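Local coordinates for probable zinc protease PqqL (Escherichia coli, PDB 6OFT), which probably cleaves peptides as a zinc-dependent metalloendopeptidase of the M16 family, this chain being the first half of the full-length periplasmic protein, at residues 39-44 with 230-234; 48-54 with 171-177; 160-166 with 312-316. All coordinates share one frame; numbering follows the deposited sequence.

Overall arrangement
Contacts 1 and 3 join the parts of the chain built on two sheets, one six-stranded with strand 31-38, the other five-stranded and edged by strand 303-314; contact 2 lies within the first part. Contact 1 ties the loop after strand 31-38 to the connection leading into strand 242-248. Contact 2, nested within it along the chain, joins the starts of helices 52-59 and 175-180 beside the predicted zinc site. Contact 3, whose segments alternate with those of both others, sets the loop after helix 148-160 on strand 303-314. Contact 1 touches both, with centres about 14 Å (contact 2) and about 13 Å (contact 3) away; contacts 2 and 3, centres about 18 Å apart, do not touch.

Contact 1 of 3, residues 39-44 with 230-234; sequences HTGSLQ and ENRVW
His39 meets Asn231 through its backbone carbonyl alone, which lies against the amide group without a bond, while its imidazole leads off to Thr200. At Thr40 the first real bond crosses: OG1 donates to Asn231 OD1 at 2.8 Å, lying in the carbonyl plane on a lone pair. The hydroxyl is set for this by a chi1 of -59°, which places it beside its own backbone N and anti to the carbonyl carbon. Asn198 closes the network, its ND2 bonding to Thr40 OG1 and its OD1 to Asn231 ND2.

Farther on, Leu43 comes up to the six-membered ring of Trp234. Leu43 O is 3.5 Å from Trp234 CH2, and Leu43 CB rests 4.3 Å from Trp234 CZ3. Arg165 reaches the same carbonyl through NE and makes a cation-pi contact with the indole, on the side away from Arg232 CB.

Gln44 buries more surface here than any other residue of 39-44. Its chain bends at chi2 (-58°), passing Gln44 CG within 3.2 Å of Asn231 OD1, and the amide planes of Gln44 and Asn231 stand nearly perpendicular. The carboxamide then pairs with the backbone of a single residue. Arg232 N donates to Gln44 OE1 at 2.9 Å, tilted from the carbonyl plane, whereas Gln44 NE2 donates to Arg232 O at 2.9 Å, within both the amide plane and the carbonyl plane. Gln44 NE2 also lies at the edge of the Trp234 ring, 3.6 Å from Trp234 CZ3.

This two-point grip fixes the rotation of the Gln44 amide and leaves little doubt about which end is oxygen. By using both the N-H and the C=O of Arg232, it holds an irregular piece of backbone much as a neighbouring strand would, joining the loop after strand 31-38 to the connection between the two sheets.

Contact 2 of 3, residues 48-54 with 171-177; sequences NELGVAH and PIGLMDT
Leu50, Thr177 and His54 carry most of this contact, in which the entry to helix 52-59 meets the entry to helix 175-180. Helix 52-59 bears the inverted zinc motif HXXEH of the M16 peptidases, and His54 is its first predicted metal ligand. Leu50 lies alongside Leu174, pointing the same way, with CD1 3.8 Å from Leu174 CG. Leu50 O accepts from Leu174 N at 3.2 Å, the N-H standing above the carbonyl plane rather than on a lone pair. Thr177 covers the same oxygen, its CB 3.4 Å from Leu50 O, and its OG1 shares a water with Leu50 N.

Between these residues and His54 the backbones come very close: the CA atoms of Gly51 and Gly173 are 3.6 Å apart, both residues having positive phi. Gly51 belongs to a type II turn and is the N-cap of the motif helix.

A chi1 of 174° swings the His54 side chain alongside that of Ile172, the two pointing the same way, with His54 CE1 3.6 Å from Ile172 CD1. One water, in the ring plane, lies 2.8 Å from His54 ND1 and donates to Gly51 O and Ile172 O.

Contact 3 of 3, residues 160-166 with 312-316; sequences LLANTRN and KIAPD
A classic beta bulge at the end of strand 303-314, formed by Ile313 and Ala314, provides the surface on which residues 160-166 pack. Ile313 is the centrepiece. Leu160 crosses it at a slant, its CG 3.9 Å from Ile313 CG2, and Leu161 slides past it in the opposite direction, with CD2 3.9 Å from Ile313 CB. A chi1 of 67° sets Ile313 CG1 between its backbone N and carbonyl carbon, and from there CD1 extends to within 3.3 Å of Leu160 O. That oxygen is not left to the methyl group: Arg262, from strand 256-264, bonds to it through NH1, as it does to Ala162 O.

The strand carrying the bulge is an outermost one of the five-stranded mixed sheet, paired antiparallel with strand 317-326. Residues 160-166, lying against it, begin on the last residue of helix 148-160 and then fold into a type II turn from Leu161 to Thr164. Leu161 O is gripped twice from the same face of its plane, by Thr164 N at 3.2 Å and by Thr164 OG1 at 2.7 Å. The hydroxyl gets there by sitting between its own backbone N and carbonyl carbon, which turns the methyl group the other way, toward the bulge: Thr164 CG2 lies 4.0 Å from Ala314 CB.

Asn166 comes next, its side-chain amide laid beside the bulge without bonding to it. Asn166 OD1 is 3.6 Å from Ala314 CB and also touches CD of Pro315, while the rest of the amide borders Ile313 O. Leu161 CD2 also reaches Ile313 O, at 3.5 Å. Around the edges Tyr93 packs against Asn166 and Asp94 against Pro315.

Contact 1 of 3, residues 39-44 with 230-234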
ATOM      1  N   HIS A  39       0.862   4.484 -14.777  1.00 22.67           N
ATOM      2  CA  HIS A  39       1.858   4.836 -13.756  1.00 22.61           C
ATOM      3  C   HIS A  39       1.757   6.288 -13.280  1.00 25.94           C
ATOM      4  O   HIS A  39       2.784   6.918 -12.958  1.00 24.96           O
ATOM      5  CB  HIS A  39       3.272   4.490 -14.241  1.00 23.59           C
ATOM      6  CG  HIS A  39       3.495   3.019 -14.431  1.00 27.02           C
ATOM      7  ND1 HIS A  39       4.218   2.280 -13.518  1.00 29.15           N
ATOM      8  CD2 HIS A  39       3.093   2.204 -15.434  1.00 29.11           C
ATOM      9  CE1 HIS A  39       4.236   1.040 -13.986  1.00 28.88           C
ATOM     10  NE2 HIS A  39       3.571   0.948 -15.140  1.00 29.09           N
ATOM     11  N   THR A  40       0.508   6.812 -13.232  1.00 20.79           N
ATOM     12  CA  THR A  40       0.198   8.177 -12.811  1.00 19.99           C
ATOM     13  C   THR A  40      -1.098   8.155 -12.016  1.00 25.19           C
ATOM     14  O   THR A  40      -2.092   7.562 -12.464  1.00 24.97           O
ATOM     15  CB  THR A  40       0.041   9.118 -14.029  1.00 24.08           C
ATOM     16  OG1 THR A  40       1.235   9.138 -14.799  1.00 21.86           O
ATOM     17  CG2 THR A  40      -0.358  10.560 -13.629  1.00 21.02           C
ATOM     18  N   GLY A  41      -1.054   8.810 -10.857  1.00 20.61           N
ATOM     19  CA  GLY A  41      -2.174   9.030  -9.956  1.00 19.65           C
ATOM     20  C   GLY A  41      -2.347  10.513  -9.662  1.00 24.07           C
ATOM     21  O   GLY A  41      -2.022  11.359 -10.493  1.00 24.53           O
ATOM     22  N   SER A  42      -2.848  10.842  -8.476  1.00 21.15           N
ATOM     23  CA  SER A  42      -3.101  12.220  -8.056  1.00 21.84           C
ATOM     24  C   SER A  42      -1.839  13.052  -7.835  1.00 26.79           C
ATOM     25  O   SER A  42      -1.940  14.267  -7.916  1.00 27.67           O
ATOM     26  CB  SER A  42      -3.959  12.242  -6.796  1.00 22.57           C
ATOM     27  OG  SER A  42      -3.291  11.541  -5.761  1.00 22.55           O
ATOM     28  N   LEU A  43      -0.663  12.429  -7.528  1.00 23.63           N
ATOM     29  CA  LEU A  43       0.561  13.215  -7.265  1.00 22.99           C
ATOM     30  C   LEU A  43       0.903  14.182  -8.403  1.00 28.20           C
ATOM     31  O   LEU A  43       1.342  15.302  -8.148  1.00 28.77           O
ATOM     32  CB  LEU A  43       1.794  12.336  -6.959  1.00 21.87           C
ATOM     33  CG  LEU A  43       1.812  11.470  -5.689  1.00 24.63           C
ATOM     34  CD1 LEU A  43       3.032  10.607  -5.652  1.00 24.00           C
ATOM     35  CD2 LEU A  43       1.743  12.288  -4.433  1.00 25.79           C
ATOM     36  N   GLN A  44       0.696  13.745  -9.656  1.00 24.93           N
ATOM     37  CA  GLN A  44       1.054  14.506 -10.859  1.00 24.92           C
ATOM     38  C   GLN A  44       0.114  15.636 -11.231  1.00 29.60           C
ATOM     39  O   GLN A  44       0.449  16.413 -12.130  1.00 31.44           O
ATOM     40  CB  GLN A  44       1.231  13.566 -12.051  1.00 25.69           C
ATOM     41  CG  GLN A  44       2.278  12.480 -11.824  1.00 28.68           C
ATOM     42  CD  GLN A  44       3.660  12.994 -11.483  1.00 32.17           C
ATOM     43  OE1 GLN A  44       4.138  13.996 -12.017  1.00 29.18           O
ATOM     44  NE2 GLN A  44       4.338  12.296 -10.582  1.00 22.15           N
ATOM     45  N   GLU A 230       6.774  13.300 -18.338  1.00 32.08           N
ATOM     46  CA  GLU A 230       7.543  12.574 -17.328  1.00 32.39           C
ATOM     47  C   GLU A 230       6.915  12.719 -15.948  1.00 33.98           C
ATOM     48  O   GLU A 230       6.482  13.813 -15.581  1.00 33.36           O
ATOM     49  CB  GLU A 230       9.041  12.958 -17.334  1.00 35.12           C
ATOM     50  CG  GLU A 230       9.355  14.404 -16.977  1.00 54.15           C
ATOM     51  CD  GLU A 230      10.809  14.706 -16.662  1.00 83.72           C
ATOM     52  OE1 GLU A 230      11.058  15.434 -15.672  1.00 79.45           O
ATOM     53  OE2 GLU A 230      11.698  14.223 -17.401  1.00 79.51           O
ATOM     54  N   ASN A 231       6.824  11.612 -15.204  1.00 29.69           N
ATOM     55  CA  ASN A 231       6.281  11.639 -13.843  1.00 29.21           C
ATOM     56  C   ASN A 231       7.319  12.298 -12.960  1.00 33.69           C
ATOM     57  O   ASN A 231       8.469  11.867 -12.956  1.00 33.42           O
ATOM     58  CB  ASN A 231       5.964  10.228 -13.333  1.00 26.06           C
ATOM     59  CG  ASN A 231       4.689   9.659 -13.902  1.00 37.28           C
ATOM     60  OD1 ASN A 231       3.574  10.086 -13.561  1.00 29.12           O
ATOM     61  ND2 ASN A 231       4.828   8.681 -14.783  1.00 25.78           N
ATOM     62  N   ARG A 232       6.935  13.382 -12.277  1.00 30.86           N
ATOM     63  CA  ARG A 232       7.846  14.108 -11.388  1.00 30.96           C
ATOM     64  C   ARG A 232       7.948  13.367 -10.063  1.00 34.55           C
ATOM     65  O   ARG A 232       7.049  12.586  -9.722  1.00 34.16           O
ATOM     66  CB  ARG A 232       7.365  15.545 -11.167  1.00 32.08           C
ATOM     67  CG  ARG A 232       7.453  16.431 -12.406  1.00 44.22           C
ATOM     68  CD  ARG A 232       6.534  17.632 -12.295  1.00 58.81           C
ATOM     69  NE  ARG A 232       7.004  18.610 -11.310  1.00 74.10           N
ATOM     70  CZ  ARG A 232       6.300  19.659 -10.894  1.00 90.07           C
ATOM     71  NH1 ARG A 232       5.075  19.875 -11.363  1.00 75.52           N
ATOM     72  NH2 ARG A 232       6.809  20.495  -9.999  1.00 78.34           N
ATOM     73  N   VAL A 233       9.058  13.569  -9.341  1.00 30.26           N
ATOM     74  CA  VAL A 233       9.312  12.945  -8.041  1.00 30.06           C
ATOM     75  C   VAL A 233       9.577  14.080  -7.052  1.00 33.32           C
ATOM     76  O   VAL A 233      10.332  15.005  -7.367  1.00 33.33           O
ATOM     77  CB  VAL A 233      10.467  11.881  -8.087  1.00 34.46           C
ATOM     78  CG1 VAL A 233      10.743  11.282  -6.712  1.00 34.03           C
ATOM     79  CG2 VAL A 233      10.150  10.760  -9.079  1.00 34.33           C
ATOM     80  N   TRP A 234       8.896  14.043  -5.898  1.00 28.48           N
ATOM     81  CA  TRP A 234       9.063  15.023  -4.826  1.00 28.46           C
ATOM     82  C   TRP A 234       9.731  14.329  -3.615  1.00 32.06           C
ATOM     83  O   TRP A 234       9.058  13.591  -2.876  1.00 30.96           O
ATOM     84  CB  TRP A 234       7.724  15.667  -4.431  1.00 26.83           C
ATOM     85  CG  TRP A 234       7.136  16.562  -5.482  1.00 27.85           C
ATOM     86  CD1 TRP A 234       7.287  17.914  -5.590  1.00 31.14           C
ATOM     87  CD2 TRP A 234       6.317  16.158  -6.592  1.00 27.39           C
ATOM     88  NE1 TRP A 234       6.601  18.380  -6.687  1.00 30.39           N
ATOM     89  CE2 TRP A 234       5.991  17.323  -7.318  1.00 31.51           C
ATOM     90  CE3 TRP A 234       5.795  14.921  -7.021  1.00 27.76           C
ATOM     91  CZ2 TRP A 234       5.196  17.287  -8.472  1.00 30.88           C
ATOM     92  CZ3 TRP A 234       4.984  14.892  -8.146  1.00 29.14           C
ATOM     93  CH2 TRP A 234       4.666  16.068  -8.840  1.00 30.10           C
TER

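Contact 2 of 3, residues 48-54 with 171-177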
ATOM      1  N   ASN A  48      -4.648  23.302 -10.322  1.00 34.64           N
ATOM      2  CA  ASN A  48      -6.000  23.473 -10.845  1.00 35.05           C
ATOM      3  C   ASN A  48      -6.612  22.135 -11.331  1.00 38.57           C
ATOM      4  O   ASN A  48      -7.623  22.146 -12.037  1.00 39.62           O
ATOM      5  CB  ASN A  48      -5.989  24.531 -11.962  1.00 37.51           C
ATOM      6  CG  ASN A  48      -5.282  24.094 -13.227  1.00 57.36           C
ATOM      7  OD1 ASN A  48      -4.278  23.377 -13.204  1.00 48.33           O
ATOM      8  ND2 ASN A  48      -5.797  24.526 -14.365  1.00 50.62           N
ATOM      9  N   GLU A  49      -5.999  20.991 -10.949  1.00 33.50           N
ATOM     10  CA  GLU A  49      -6.434  19.648 -11.355  1.00 31.26           C
ATOM     11  C   GLU A  49      -6.720  18.707 -10.185  1.00 33.11           C
ATOM     12  O   GLU A  49      -6.690  17.491 -10.378  1.00 32.54           O
ATOM     13  CB  GLU A  49      -5.368  18.994 -12.258  1.00 32.05           C
ATOM     14  CG  GLU A  49      -5.172  19.629 -13.626  1.00 35.63           C
ATOM     15  CD  GLU A  49      -4.070  18.991 -14.454  1.00 43.49           C
ATOM     16  OE1 GLU A  49      -3.050  18.554 -13.876  1.00 30.45           O
ATOM     17  OE2 GLU A  49      -4.220  18.937 -15.693  1.00 45.22           O
ATOM     18  N   LEU A  50      -6.992  19.231  -8.989  1.00 29.35           N
ATOM     19  CA  LEU A  50      -7.192  18.404  -7.787  1.00 28.68           C
ATOM     20  C   LEU A  50      -8.427  17.477  -7.865  1.00 30.72           C
ATOM     21  O   LEU A  50      -9.570  17.925  -7.743  1.00 28.16           O
ATOM     22  CB  LEU A  50      -7.188  19.258  -6.509  1.00 29.39           C
ATOM     23  CG  LEU A  50      -5.989  20.225  -6.378  1.00 34.60           C
ATOM     24  CD1 LEU A  50      -6.120  21.107  -5.166  1.00 35.31           C
ATOM     25  CD2 LEU A  50      -4.658  19.500  -6.411  1.00 35.42           C
ATOM     26  N   GLY A  51      -8.144  16.181  -8.059  1.00 27.67           N
ATOM     27  CA  GLY A  51      -9.143  15.117  -8.196  1.00 26.89           C
ATOM     28  C   GLY A  51      -9.426  14.719  -9.635  1.00 28.95           C
ATOM     29  O   GLY A  51     -10.340  13.931  -9.901  1.00 27.44           O
ATOM     30  N   VAL A  52      -8.637  15.260 -10.575  1.00 24.75           N
ATOM     31  CA  VAL A  52      -8.786  15.011 -12.014  1.00 24.44           C
ATOM     32  C   VAL A  52      -8.319  13.586 -12.380  1.00 26.46           C
ATOM     33  O   VAL A  52      -8.975  12.957 -13.212  1.00 26.45           O
ATOM     34  CB  VAL A  52      -8.145  16.138 -12.878  1.00 27.45           C
ATOM     35  CG1 VAL A  52      -7.934  15.721 -14.322  1.00 26.40           C
ATOM     36  CG2 VAL A  52      -9.003  17.400 -12.819  1.00 27.72           C
ATOM     37  N   ALA A  53      -7.251  13.054 -11.744  1.00 23.15           N
ATOM     38  CA  ALA A  53      -6.828  11.673 -12.020  1.00 22.97           C
ATOM     39  C   ALA A  53      -7.978  10.693 -11.720  1.00 26.38           C
ATOM     40  O   ALA A  53      -8.239   9.796 -12.520  1.00 25.29           O
ATOM     41  CB  ALA A  53      -5.597  11.304 -11.197  1.00 23.43           C
ATOM     42  N   HIS A  54      -8.689  10.918 -10.593  1.00 23.20           N
ATOM     43  CA  HIS A  54      -9.817  10.102 -10.121  1.00 22.24           C
ATOM     44  C   HIS A  54     -11.054  10.323 -11.008  1.00 25.12           C
ATOM     45  O   HIS A  54     -11.779   9.367 -11.296  1.00 24.85           O
ATOM     46  CB  HIS A  54     -10.070  10.382  -8.624  1.00 22.55           C
ATOM     47  CG  HIS A  54     -11.286   9.728  -8.040  1.00 26.16           C
ATOM     48  ND1 HIS A  54     -12.343  10.479  -7.560  1.00 28.78           N
ATOM     49  CD2 HIS A  54     -11.568   8.418  -7.861  1.00 28.07           C
ATOM     50  CE1 HIS A  54     -13.238   9.608  -7.122  1.00 28.21           C
ATOM     51  NE2 HIS A  54     -12.822   8.356  -7.290  1.00 28.30           N
ATOM     52  N   PRO A 171      -6.356  11.613  -3.395  1.00 29.01           N
ATOM     53  CA  PRO A 171      -6.982  11.282  -4.697  1.00 28.18           C
ATOM     54  C   PRO A 171      -8.388  11.844  -4.979  1.00 31.85           C
ATOM     55  O   PRO A 171      -8.634  12.232  -6.117  1.00 31.51           O
ATOM     56  CB  PRO A 171      -6.964   9.752  -4.719  1.00 29.11           C
ATOM     57  CG  PRO A 171      -5.785   9.388  -3.873  1.00 32.66           C
ATOM     58  CD  PRO A 171      -5.764  10.408  -2.763  1.00 28.74           C
ATOM     59  N   ILE A 172      -9.285  11.941  -3.987  1.00 29.02           N
ATOM     60  CA  ILE A 172     -10.634  12.497  -4.211  1.00 30.01           C
ATOM     61  C   ILE A 172     -10.591  13.969  -4.728  1.00 35.73           C
ATOM     62  O   ILE A 172     -11.513  14.395  -5.427  1.00 36.24           O
ATOM     63  CB  ILE A 172     -11.566  12.334  -2.962  1.00 33.61           C
ATOM     64  CG1 ILE A 172     -13.051  12.644  -3.286  1.00 34.73           C
ATOM     65  CG2 ILE A 172     -11.082  13.166  -1.756  1.00 34.11           C
ATOM     66  CD1 ILE A 172     -13.834  11.555  -4.129  1.00 39.13           C
ATOM     67  N   GLY A 173      -9.532  14.703  -4.371  1.00 31.83           N
ATOM     68  CA  GLY A 173      -9.347  16.096  -4.756  1.00 31.75           C
ATOM     69  C   GLY A 173     -10.309  17.049  -4.068  1.00 35.27           C
ATOM     70  O   GLY A 173     -10.687  16.830  -2.911  1.00 33.62           O
ATOM     71  N   LEU A 174     -10.706  18.121  -4.784  1.00 32.34           N
ATOM     72  CA  LEU A 174     -11.609  19.167  -4.276  1.00 33.23           C
ATOM     73  C   LEU A 174     -12.937  19.107  -4.991  1.00 37.33           C
ATOM     74  O   LEU A 174     -12.954  18.973  -6.211  1.00 37.13           O
ATOM     75  CB  LEU A 174     -11.019  20.573  -4.479  1.00 33.99           C
ATOM     76  CG  LEU A 174      -9.651  20.944  -3.898  1.00 40.69           C
ATOM     77  CD1 LEU A 174      -9.440  22.457  -4.012  1.00 42.97           C
ATOM     78  CD2 LEU A 174      -9.512  20.547  -2.416  1.00 44.01           C
ATOM     79  N   MET A 175     -14.054  19.263  -4.252  1.00 34.74           N
ATOM     80  CA  MET A 175     -15.395  19.221  -4.852  1.00 35.09           C
ATOM     81  C   MET A 175     -15.647  20.388  -5.775  1.00 36.59           C
ATOM     82  O   MET A 175     -16.431  20.256  -6.708  1.00 36.04           O
ATOM     83  CB  MET A 175     -16.506  19.073  -3.800  1.00 38.49           C
ATOM     84  CG  MET A 175     -16.461  17.747  -3.047  1.00 42.95           C
ATOM     85  SD  MET A 175     -16.486  16.283  -4.119  1.00 48.09           S
ATOM     86  CE  MET A 175     -14.749  15.824  -4.127  1.00 44.43           C
ATOM     87  N   ASP A 176     -14.942  21.506  -5.548  1.00 32.97           N
ATOM     88  CA  ASP A 176     -15.016  22.701  -6.372  1.00 33.70           C
ATOM     89  C   ASP A 176     -14.333  22.464  -7.724  1.00 35.80           C
ATOM     90  O   ASP A 176     -14.778  23.008  -8.731  1.00 35.74           O
ATOM     91  CB  ASP A 176     -14.474  23.927  -5.614  1.00 37.09           C
ATOM     92  CG  ASP A 176     -15.284  24.242  -4.357  1.00 54.76           C
ATOM     93  OD1 ASP A 176     -14.958  23.681  -3.283  1.00 59.00           O
ATOM     94  OD2 ASP A 176     -16.249  25.033  -4.451  1.00 57.35           O
ATOM     95  N   THR A 177     -13.306  21.586  -7.765  1.00 31.77           N
ATOM     96  CA  THR A 177     -12.658  21.206  -9.031  1.00 31.26           C
ATOM     97  C   THR A 177     -13.596  20.225  -9.771  1.00 35.13           C
ATOM     98  O   THR A 177     -13.823  20.379 -10.972  1.00 34.59           O
ATOM     99  CB  THR A 177     -11.261  20.638  -8.778  1.00 37.19           C
ATOM    100  OG1 THR A 177     -10.488  21.632  -8.106  1.00 33.75           O
ATOM    101  CG2 THR A 177     -10.555  20.216 -10.075  1.00 35.60           C
TER
HETATM  102  O   HOH W   1      -7.823  22.036  -8.402  1.00 37.19           O
HETATM  103  O   HOH W   2     -12.165  13.243  -7.893  1.00 25.53           O
HETATM  104  O   HOH W   3      -7.309  12.094  -8.402  1.00 23.32           O

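Contact 3 of 3, residues 160-166 with 312-316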
ATOM      1  N   LEU A 160       1.575  12.463   9.959  1.00 23.16           N
ATOM      2  CA  LEU A 160       2.089  11.367   9.150  1.00 23.81           C
ATOM      3  C   LEU A 160       2.675  11.820   7.811  1.00 27.45           C
ATOM      4  O   LEU A 160       3.733  11.321   7.420  1.00 27.73           O
ATOM      5  CB  LEU A 160       0.946  10.348   8.932  1.00 24.01           C
ATOM      6  CG  LEU A 160       1.288   8.898   8.557  1.00 28.20           C
ATOM      7  CD1 LEU A 160       2.213   8.242   9.586  1.00 27.77           C
ATOM      8  CD2 LEU A 160       0.015   8.081   8.463  1.00 28.92           C
ATOM      9  N   LEU A 161       2.005  12.757   7.106  1.00 22.37           N
ATOM     10  CA  LEU A 161       2.436  13.161   5.768  1.00 21.42           C
ATOM     11  C   LEU A 161       3.152  14.514   5.695  1.00 24.84           C
ATOM     12  O   LEU A 161       3.220  15.103   4.614  1.00 23.91           O
ATOM     13  CB  LEU A 161       1.246  13.126   4.781  1.00 21.47           C
ATOM     14  CG  LEU A 161       0.355  11.855   4.727  1.00 25.27           C
ATOM     15  CD1 LEU A 161      -0.624  11.950   3.585  1.00 25.84           C
ATOM     16  CD2 LEU A 161       1.175  10.575   4.593  1.00 25.15           C
ATOM     17  N   ALA A 162       3.731  14.997   6.812  1.00 22.26           N
ATOM     18  CA  ALA A 162       4.473  16.268   6.791  1.00 22.89           C
ATOM     19  C   ALA A 162       5.587  16.209   5.726  1.00 27.69           C
ATOM     20  O   ALA A 162       6.261  15.185   5.598  1.00 27.57           O
ATOM     21  CB  ALA A 162       5.083  16.537   8.155  1.00 23.86           C
ATOM     22  N   ASN A 163       5.715  17.271   4.912  1.00 24.81           N
ATOM     23  CA  ASN A 163       6.741  17.422   3.867  1.00 24.27           C
ATOM     24  C   ASN A 163       6.665  16.394   2.721  1.00 26.70           C
ATOM     25  O   ASN A 163       7.673  16.140   2.067  1.00 25.95           O
ATOM     26  CB  ASN A 163       8.148  17.442   4.481  1.00 24.42           C
ATOM     27  CG  ASN A 163       8.365  18.508   5.521  1.00 37.51           C
ATOM     28  OD1 ASN A 163       7.752  19.572   5.498  1.00 35.09           O
ATOM     29  ND2 ASN A 163       9.247  18.241   6.457  1.00 28.79           N
ATOM     30  N   THR A 164       5.472  15.842   2.447  1.00 23.39           N
ATOM     31  CA  THR A 164       5.278  14.928   1.319  1.00 22.49           C
ATOM     32  C   THR A 164       4.415  15.648   0.276  1.00 26.16           C
ATOM     33  O   THR A 164       3.615  16.502   0.643  1.00 25.04           O
ATOM     34  CB  THR A 164       4.569  13.625   1.743  1.00 26.61           C
ATOM     35  OG1 THR A 164       3.249  13.922   2.152  1.00 24.08           O
ATOM     36  CG2 THR A 164       5.284  12.872   2.843  1.00 27.57           C
ATOM     37  N   ARG A 165       4.516  15.260  -1.007  1.00 24.57           N
ATOM     38  CA  ARG A 165       3.624  15.799  -2.043  1.00 25.00           C
ATOM     39  C   ARG A 165       2.196  15.205  -1.801  1.00 27.54           C
ATOM     40  O   ARG A 165       1.195  15.867  -2.085  1.00 26.72           O
ATOM     41  CB  ARG A 165       4.173  15.459  -3.445  1.00 25.60           C
ATOM     42  CG  ARG A 165       3.233  15.718  -4.614  1.00 28.93           C
ATOM     43  CD  ARG A 165       2.986  17.180  -4.921  1.00 29.37           C
ATOM     44  NE  ARG A 165       2.434  17.292  -6.265  1.00 27.86           N
ATOM     45  CZ  ARG A 165       2.399  18.407  -6.982  1.00 36.90           C
ATOM     46  NH1 ARG A 165       2.863  19.546  -6.479  1.00 28.01           N
ATOM     47  NH2 ARG A 165       1.913  18.392  -8.213  1.00 25.75           N
ATOM     48  N   ASN A 166       2.140  13.975  -1.224  1.00 22.14           N
ATOM     49  CA  ASN A 166       0.938  13.224  -0.832  1.00 21.78           C
ATOM     50  C   ASN A 166       0.015  14.047   0.061  1.00 27.22           C
ATOM     51  O   ASN A 166      -1.210  13.907  -0.034  1.00 27.35           O
ATOM     52  CB  ASN A 166       1.342  11.927  -0.094  1.00 19.17           C
ATOM     53  CG  ASN A 166       2.218  11.028  -0.925  1.00 26.92           C
ATOM     54  OD1 ASN A 166       3.356  11.363  -1.238  1.00 22.26           O
ATOM     55  ND2 ASN A 166       1.702   9.872  -1.327  1.00 15.38           N
ATOM     56  N   LYS A 312       3.810   2.500   4.223  1.00 29.76           N
ATOM     57  CA  LYS A 312       4.290   3.398   3.171  1.00 28.45           C
ATOM     58  C   LYS A 312       3.537   4.724   3.336  1.00 30.60           C
ATOM     59  O   LYS A 312       2.312   4.710   3.501  1.00 30.45           O
ATOM     60  CB  LYS A 312       4.005   2.792   1.781  1.00 31.12           C
ATOM     61  CG  LYS A 312       4.356   3.700   0.604  1.00 34.83           C
ATOM     62  CD  LYS A 312       3.876   3.102  -0.707  1.00 40.55           C
ATOM     63  CE  LYS A 312       3.815   4.122  -1.816  1.00 47.54           C
ATOM     64  NZ  LYS A 312       3.461   3.486  -3.112  1.00 51.43           N
ATOM     65  N   ILE A 313       4.262   5.871   3.333  1.00 25.43           N
ATOM     66  CA  ILE A 313       3.616   7.179   3.496  1.00 24.68           C
ATOM     67  C   ILE A 313       3.790   8.056   2.246  1.00 27.22           C
ATOM     68  O   ILE A 313       3.035   9.005   2.054  1.00 26.48           O
ATOM     69  CB  ILE A 313       4.029   7.911   4.812  1.00 28.31           C
ATOM     70  CG1 ILE A 313       5.523   8.330   4.812  1.00 28.10           C
ATOM     71  CG2 ILE A 313       3.658   7.067   6.063  1.00 29.65           C
ATOM     72  CD1 ILE A 313       5.930   9.305   5.942  1.00 32.71           C
ATOM     73  N   ALA A 314       4.793   7.737   1.413  1.00 22.31           N
ATOM     74  CA  ALA A 314       5.130   8.442   0.174  1.00 21.92           C
ATOM     75  C   ALA A 314       5.959   7.453  -0.702  1.00 26.26           C
ATOM     76  O   ALA A 314       6.371   6.420  -0.159  1.00 24.53           O
ATOM     77  CB  ALA A 314       5.953   9.684   0.510  1.00 22.69           C
ATOM     78  N   PRO A 315       6.225   7.703  -2.023  1.00 23.37           N
ATOM     79  CA  PRO A 315       7.031   6.726  -2.802  1.00 22.99           C
ATOM     80  C   PRO A 315       8.423   6.413  -2.215  1.00 26.16           C
ATOM     81  O   PRO A 315       8.927   5.318  -2.417  1.00 23.75           O
ATOM     82  CB  PRO A 315       7.144   7.379  -4.195  1.00 24.63           C
ATOM     83  CG  PRO A 315       5.973   8.323  -4.275  1.00 28.89           C
ATOM     84  CD  PRO A 315       5.814   8.849  -2.869  1.00 24.48           C
ATOM     85  N   ASP A 316       9.036   7.368  -1.481  1.00 22.69           N
ATOM     86  CA  ASP A 316      10.386   7.220  -0.911  1.00 22.30           C
ATOM     87  C   ASP A 316      10.421   7.089   0.616  1.00 24.96           C
ATOM     88  O   ASP A 316      11.504   7.144   1.191  1.00 24.63           O
ATOM     89  CB  ASP A 316      11.207   8.462  -1.308  1.00 24.03           C
ATOM     90  CG  ASP A 316      10.687   9.792  -0.762  1.00 29.80           C
ATOM     91  OD1 ASP A 316       9.528   9.834  -0.288  1.00 29.75           O
ATOM     92  OD2 ASP A 316      11.441  10.787  -0.807  1.00 30.88           O
TER